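Long-range contacts in regulator of Ty1 transposition protein 107 (PDB 3T7J), which probably regulates Ty1 transposition in budding yeast, its tandem BRCT domains being consistent with a protein-binding scaffold: residues I195-L200 with K220-L225; K134-A139 with V233-H238. All coordinates share one frame; numbering follows the deposited sequence.

Contact 1 (I195-L200 with K220-L225); sequences IFKYVL and KNETIL
Tyr198 bonds through its backbone to the residues on both sides of Ile224, and Leu225 to those on both sides of Val199, the pattern of neighbouring parallel strands. Leu225 N donates to Tyr198 O at 2.8 Å, and Leu200 N donates to Leu225 O over the same distance with an N-H...O angle of 167°. At the mouth of the ladder Tyr198 N reaches Thr223 O at 3.2 Å with an angle of 147°, so the pairing is longer and less straight where the strands begin.

Beyond that end a side chain takes over. The hydroxyl of Thr223 sits between its own backbone N and carbonyl carbon (chi1 52°), which turns OG1 to the loop leading into the other strand. There it donates to Ile195 O at 2.9 Å, in the carbonyl plane and on a lone pair, while Lys197 N donates to the same OG1 at 3.0 Å; one hydroxyl thus grips the chain on both sides of Phe196. Glu222 OE1 accepts a bond from Thr223 N, and the aliphatic part of Lys197 crosses this carboxylate arm at about a right angle, CE lying 3.4 Å from Glu222 CG.

Apolar contacts divide between the two faces of the sheet. On one, Leu225 CB stands over the centre of the Phe196 ring, a CH-pi contact of 3.7 Å to the centroid, and lies 4.3 Å from Val199 CG2. On the other, Tyr198 CD2 loosely meets Ile224 CG1, and Leu200 CD2 meets Ile224 CG2; all three residues touch Ile215 of helix 207-218, and Tyr198 OH is hydrogen-bonded to Asp219. Parallel strands 198-201 and 224-227 joined through that covering helix form a beta-alpha-beta crossover, part of the central sheet of a BRCT domain.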
loop_
_atom_site.group_PDB
_atom_site.type_symbol
_atom_site.label_atom_id
_atom_site.label_comp_id
_atom_site.label_asym_id
_atom_site.label_seq_id
_atom_site.Cartn_x
_atom_site.Cartn_y
_atom_site.Cartn_z
ATOM N N ILE A 195 -31.006 9.017 7.697
ATOM C CA ILE A 195 -30.233 8.802 6.478
ATOM C C ILE A 195 -29.470 10.073 6.063
ATOM O O ILE A 195 -29.918 11.199 6.315
ATOM C CB ILE A 195 -31.120 8.301 5.329
ATOM C CG1 ILE A 195 -30.332 7.373 4.407
ATOM C CG2 ILE A 195 -31.689 9.457 4.535
ATOM C CD1 ILE A 195 -31.233 6.450 3.598
ATOM N N PHE A 196 -28.308 9.884 5.443
ATOM C CA PHE A 196 -27.420 11.000 5.106
ATOM C C PHE A 196 -27.459 11.318 3.623
ATOM O O PHE A 196 -27.259 10.441 2.777
ATOM C CB PHE A 196 -25.986 10.675 5.509
ATOM C CG PHE A 196 -25.793 10.536 6.989
ATOM C CD1 PHE A 196 -25.782 11.656 7.801
ATOM C CD2 PHE A 196 -25.623 9.280 7.569
ATOM C CE1 PHE A 196 -25.602 11.547 9.178
ATOM C CE2 PHE A 196 -25.441 9.155 8.940
ATOM C CZ PHE A 196 -25.432 10.300 9.750
ATOM N N LYS A 197 -27.726 12.577 3.309
ATOM C CA LYS A 197 -27.788 12.993 1.930
ATOM C C LYS A 197 -26.393 13.050 1.334
ATOM O O LYS A 197 -26.200 12.740 0.167
ATOM C CB LYS A 197 -28.484 14.355 1.809
ATOM C CG LYS A 197 -28.468 14.918 0.403
ATOM C CD LYS A 197 -29.876 15.209 -0.056
ATOM C CE LYS A 197 -29.986 16.600 -0.641
ATOM N NZ LYS A 197 -29.201 16.751 -1.869
ATOM N N TYR A 198 -25.417 13.453 2.134
ATOM C CA TYR A 198 -24.055 13.561 1.641
ATOM C C TYR A 198 -23.139 12.709 2.480
ATOM O O TYR A 198 -23.082 12.868 3.700
ATOM C CB TYR A 198 -23.548 15.003 1.707
ATOM C CG TYR A 198 -24.363 15.977 0.897
ATOM C CD1 TYR A 198 -24.114 16.155 -0.455
ATOM C CD2 TYR A 198 -25.392 16.699 1.478
ATOM C CE1 TYR A 198 -24.865 17.035 -1.212
ATOM C CE2 TYR A 198 -26.155 17.571 0.738
ATOM C CZ TYR A 198 -25.882 17.742 -0.608
ATOM O OH TYR A 198 -26.629 18.621 -1.345
ATOM N N VAL A 199 -22.394 11.826 1.828
ATOM C CA VAL A 199 -21.401 11.061 2.540
ATOM C C VAL A 199 -20.036 11.276 1.928
ATOM O O VAL A 199 -19.839 11.076 0.725
ATOM C CB VAL A 199 -21.761 9.563 2.527
ATOM C CG1 VAL A 199 -20.685 8.765 3.225
ATOM C CG2 VAL A 199 -23.122 9.372 3.200
ATOM N N LEU A 200 -19.077 11.664 2.754
ATOM C CA LEU A 200 -17.744 11.892 2.233
ATOM C C LEU A 200 -16.699 11.105 3.008
ATOM O O LEU A 200 -16.782 10.968 4.236
ATOM C CB LEU A 200 -17.381 13.376 2.317
ATOM C CG LEU A 200 -18.205 14.582 1.856
ATOM C CD1 LEU A 200 -17.992 14.973 0.406
ATOM C CD2 LEU A 200 -19.695 14.556 2.243
ATOM N N LYS A 220 -28.258 23.971 3.273
ATOM C CA LYS A 220 -28.225 24.195 4.717
ATOM C C LYS A 220 -28.931 23.157 5.596
ATOM O O LYS A 220 -28.438 22.798 6.668
ATOM C CB LYS A 220 -28.804 25.579 5.012
ATOM C CG LYS A 220 -28.818 25.977 6.472
ATOM C CD LYS A 220 -29.067 27.478 6.589
ATOM C CE LYS A 220 -30.027 27.799 7.721
ATOM N NZ LYS A 220 -31.364 27.160 7.518
ATOM N N ASN A 221 -30.105 22.712 5.176
ATOM C CA ASN A 221 -30.913 21.871 6.049
ATOM C C ASN A 221 -30.695 20.383 5.836
ATOM O O ASN A 221 -31.327 19.570 6.505
ATOM C CB ASN A 221 -32.397 22.211 5.915
ATOM C CG ASN A 221 -32.666 23.694 6.054
ATOM O OD1 ASN A 221 -32.232 24.328 7.018
ATOM N ND2 ASN A 221 -33.370 24.262 5.079
ATOM N N GLU A 222 -29.803 20.018 4.920
ATOM C CA GLU A 222 -29.566 18.596 4.634
ATOM C C GLU A 222 -28.497 17.936 5.518
ATOM O O GLU A 222 -27.699 18.611 6.186
ATOM C CB GLU A 222 -29.255 18.379 3.150
ATOM C CG GLU A 222 -30.503 18.270 2.299
ATOM C CD GLU A 222 -31.337 17.051 2.669
ATOM O OE1 GLU A 222 -30.800 16.141 3.342
ATOM O OE2 GLU A 222 -32.527 17.002 2.305
ATOM N N THR A 223 -28.491 16.606 5.512
ATOM C CA THR A 223 -27.671 15.845 6.441
ATOM C C THR A 223 -26.362 15.455 5.785
ATOM O O THR A 223 -26.297 15.290 4.561
ATOM C CB THR A 223 -28.415 14.578 6.892
ATOM O OG1 THR A 223 -28.863 13.875 5.728
ATOM C CG2 THR A 223 -29.640 14.964 7.733
ATOM N N ILE A 224 -25.334 15.274 6.609
ATOM C CA ILE A 224 -23.974 15.065 6.144
ATOM C C ILE A 224 -23.230 14.079 7.037
ATOM O O ILE A 224 -23.322 14.141 8.269
ATOM C CB ILE A 224 -23.189 16.406 6.188
ATOM C CG1 ILE A 224 -23.958 17.508 5.449
ATOM C CG2 ILE A 224 -21.763 16.236 5.664
ATOM C CD1 ILE A 224 -23.454 18.951 5.772
ATOM N N LEU A 225 -22.462 13.194 6.416
ATOM C CA LEU A 225 -21.602 12.286 7.162
ATOM C C LEU A 225 -20.218 12.318 6.567
ATOM O O LEU A 225 -20.038 12.037 5.396
ATOM C CB LEU A 225 -22.128 10.846 7.112
ATOM C CG LEU A 225 -21.215 9.794 7.755
ATOM C CD1 LEU A 225 -21.004 10.011 9.269
ATOM C CD2 LEU A 225 -21.755 8.393 7.502
#

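Contact 2 (K134-A139 with V233-H238)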
loop_
_atom_site.group_PDB
_atom_site.type_symbol
_atom_site.label_atom_id
_atom_site.label_comp_id
_atom_site.label_asym_id
_atom_site.label_seq_id
_atom_site.Cartn_x
_atom_site.Cartn_y
_atom_site.Cartn_z
ATOM N N LYS A 134 -24.920 -6.545 1.122
ATOM C CA LYS A 134 -23.578 -6.155 1.526
ATOM C C LYS A 134 -23.653 -5.139 2.664
ATOM O O LYS A 134 -24.671 -4.470 2.861
ATOM C CB LYS A 134 -22.807 -5.554 0.348
ATOM C CG LYS A 134 -22.721 -6.444 -0.901
ATOM C CD LYS A 134 -22.012 -7.771 -0.625
ATOM C CE LYS A 134 -21.727 -8.512 -1.926
ATOM N NZ LYS A 134 -20.834 -9.693 -1.707
ATOM N N VAL A 135 -22.550 -4.998 3.383
ATOM C CA VAL A 135 -22.494 -4.141 4.561
ATOM C C VAL A 135 -22.956 -2.689 4.333
ATOM O O VAL A 135 -23.810 -2.193 5.070
ATOM C CB VAL A 135 -21.096 -4.217 5.233
ATOM C CG1 VAL A 135 -19.995 -3.671 4.316
ATOM C CG2 VAL A 135 -21.107 -3.515 6.586
ATOM N N PHE A 136 -22.419 -2.015 3.317
ATOM C CA PHE A 136 -22.826 -0.626 3.040
ATOM C C PHE A 136 -24.202 -0.560 2.415
ATOM O O PHE A 136 -24.927 0.415 2.565
ATOM C CB PHE A 136 -21.769 0.104 2.199
ATOM C CG PHE A 136 -20.450 0.177 2.885
ATOM C CD1 PHE A 136 -20.321 0.919 4.057
ATOM C CD2 PHE A 136 -19.357 -0.525 2.407
ATOM C CE1 PHE A 136 -19.121 0.978 4.722
ATOM C CE2 PHE A 136 -18.137 -0.475 3.062
ATOM C CZ PHE A 136 -18.017 0.273 4.227
ATOM N N GLU A 137 -24.582 -1.637 1.752
ATOM C CA GLU A 137 -25.921 -1.722 1.209
ATOM C C GLU A 137 -26.992 -1.703 2.312
ATOM O O GLU A 137 -27.958 -0.943 2.236
ATOM C CB GLU A 137 -26.034 -2.946 0.324
ATOM C CG GLU A 137 -27.431 -3.232 -0.132
ATOM C CD GLU A 137 -27.516 -4.535 -0.871
ATOM O OE1 GLU A 137 -26.509 -5.273 -0.925
ATOM O OE2 GLU A 137 -28.597 -4.829 -1.391
ATOM N N ARG A 138 -26.826 -2.498 3.357
ATOM C CA ARG A 138 -27.820 -2.450 4.421
ATOM C C ARG A 138 -27.630 -1.242 5.335
ATOM O O ARG A 138 -28.505 -0.910 6.135
ATOM C CB ARG A 138 -27.904 -3.777 5.196
ATOM C CG ARG A 138 -26.572 -4.418 5.510
ATOM C CD ARG A 138 -26.698 -5.741 6.301
ATOM N NE ARG A 138 -25.375 -6.145 6.785
ATOM C CZ ARG A 138 -24.550 -6.954 6.127
ATOM N NH1 ARG A 138 -24.918 -7.503 4.971
ATOM N NH2 ARG A 138 -23.365 -7.240 6.635
ATOM N N ALA A 139 -26.503 -0.549 5.204
ATOM C CA ALA A 139 -26.321 0.699 5.949
ATOM C C ALA A 139 -26.897 1.900 5.193
ATOM O O ALA A 139 -26.781 3.037 5.650
ATOM C CB ALA A 139 -24.854 0.940 6.245
ATOM N N VAL A 233 -13.127 0.636 7.070
ATOM C CA VAL A 233 -12.367 -0.575 7.378
ATOM C C VAL A 233 -12.961 -1.360 8.534
ATOM O O VAL A 233 -13.181 -2.571 8.430
ATOM C CB VAL A 233 -10.897 -0.279 7.695
ATOM C CG1 VAL A 233 -10.176 -1.590 8.105
ATOM C CG2 VAL A 233 -10.221 0.334 6.493
ATOM N N GLU A 234 -13.201 -0.676 9.641
ATOM C CA GLU A 234 -13.804 -1.309 10.798
ATOM C C GLU A 234 -15.202 -1.842 10.463
ATOM O O GLU A 234 -15.563 -2.930 10.895
ATOM C CB GLU A 234 -13.829 -0.346 11.992
ATOM C CG GLU A 234 -12.423 0.044 12.494
ATOM C CD GLU A 234 -11.573 -1.169 12.870
ATOM O OE1 GLU A 234 -12.066 -2.047 13.591
ATOM O OE2 GLU A 234 -10.403 -1.257 12.449
ATOM N N SER A 235 -15.976 -1.088 9.685
ATOM C CA SER A 235 -17.306 -1.544 9.269
ATOM C C SER A 235 -17.230 -2.864 8.494
ATOM O O SER A 235 -18.051 -3.752 8.694
ATOM C CB SER A 235 -18.017 -0.495 8.414
ATOM O OG SER A 235 -18.099 0.744 9.094
ATOM N N ILE A 236 -16.256 -2.975 7.600
ATOM C CA ILE A 236 -16.057 -4.203 6.838
ATOM C C ILE A 236 -15.642 -5.362 7.760
ATOM O O ILE A 236 -16.253 -6.434 7.729
ATOM C CB ILE A 236 -15.029 -3.986 5.708
ATOM C CG1 ILE A 236 -15.619 -3.046 4.657
ATOM C CG2 ILE A 236 -14.622 -5.332 5.064
ATOM C CD1 ILE A 236 -14.633 -2.598 3.602
ATOM N N PHE A 237 -14.631 -5.121 8.596
ATOM C CA PHE A 237 -14.168 -6.086 9.597
ATOM C C PHE A 237 -15.308 -6.622 10.463
ATOM O O PHE A 237 -15.279 -7.774 10.884
ATOM C CB PHE A 237 -13.124 -5.459 10.545
ATOM C CG PHE A 237 -11.747 -5.294 9.947
ATOM C CD1 PHE A 237 -11.373 -5.967 8.805
ATOM C CD2 PHE A 237 -10.812 -4.461 10.566
ATOM C CE1 PHE A 237 -10.099 -5.807 8.268
ATOM C CE2 PHE A 237 -9.539 -4.298 10.039
ATOM C CZ PHE A 237 -9.181 -4.971 8.890
ATOM N N HIS A 238 -16.298 -5.789 10.762
ATOM C CA HIS A 238 -17.429 -6.260 11.551
ATOM C C HIS A 238 -18.604 -6.679 10.692
ATOM O O HIS A 238 -19.594 -7.180 11.221
ATOM C CB HIS A 238 -17.880 -5.191 12.550
ATOM C CG HIS A 238 -16.780 -4.731 13.449
ATOM N ND1 HIS A 238 -16.869 -3.597 14.226
ATOM C CD2 HIS A 238 -15.550 -5.251 13.679
ATOM C CE1 HIS A 238 -15.743 -3.440 14.898
ATOM N NE2 HIS A 238 -14.927 -4.434 14.583
#
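Val135 leads the approach of the short, weakly bonded helix 135-138 to helix 229-238 of the same, second BRCT domain, its CA lying 6.8 Å from the CA of Ile236. Its two methyls have separate tasks. CG2, anti to the backbone N, comes to 3.7 Å from the backbone oxygen Ser235 O, while CG1 is 4.4 Å from Ile236 CG1 and also lies against one face of the neighbouring Phe136 ring, 3.7 Å above its plane and offset toward the rim.

Phe136 follows. With CG anti to its carbonyl carbon (chi1 -61°), the ring extends to the other helix: CE2 approaches Ile236 CG1 at 3.9 Å, and CE1 approaches Ser235 CB at 4.1 Å. The side chains of Phe136 and Ile236 cross at about a right angle. An alanine here would remove the whole ring and is likely to open a gap beside Ile236 and Ser235, leaving Val135 CG1 without the surface it rests on.

Leu161 and Trp231 also touch Phe136. Ile236 meets Leu75 of helix 72-77 in the first BRCT domain, which places the contact beside the junction of the two domains. Ser235 OG is satisfied by Trp231 O in its own helix; it is CB that meets the ring. Apart from a methyl against the Ser235 carbonyl, hydrocarbon does the touching; directional bonds are absent, so the contact depends on shape and van der Waals fit.

Both contacts are predominantly buried and belong to the same BRCT domain, yet their centres are 19 Å apart and their nearest atoms about 6 Å. Contact 1 joins two strands of the sheet and buries 508 Å² in all, with directional backbone bonds setting the register and a more exposed, polar margin at the strand entrances. Contact 2 buries 170 Å² between two helices and relies mainly on apolar fit. They share no element, but strand 224-227 of contact 1 runs on into helix 229-238 of contact 2. The centre of contact 2 lies about 10 Å from the centre of the chain, toward the first BRCT domain, and that of contact 1 about 25 Å.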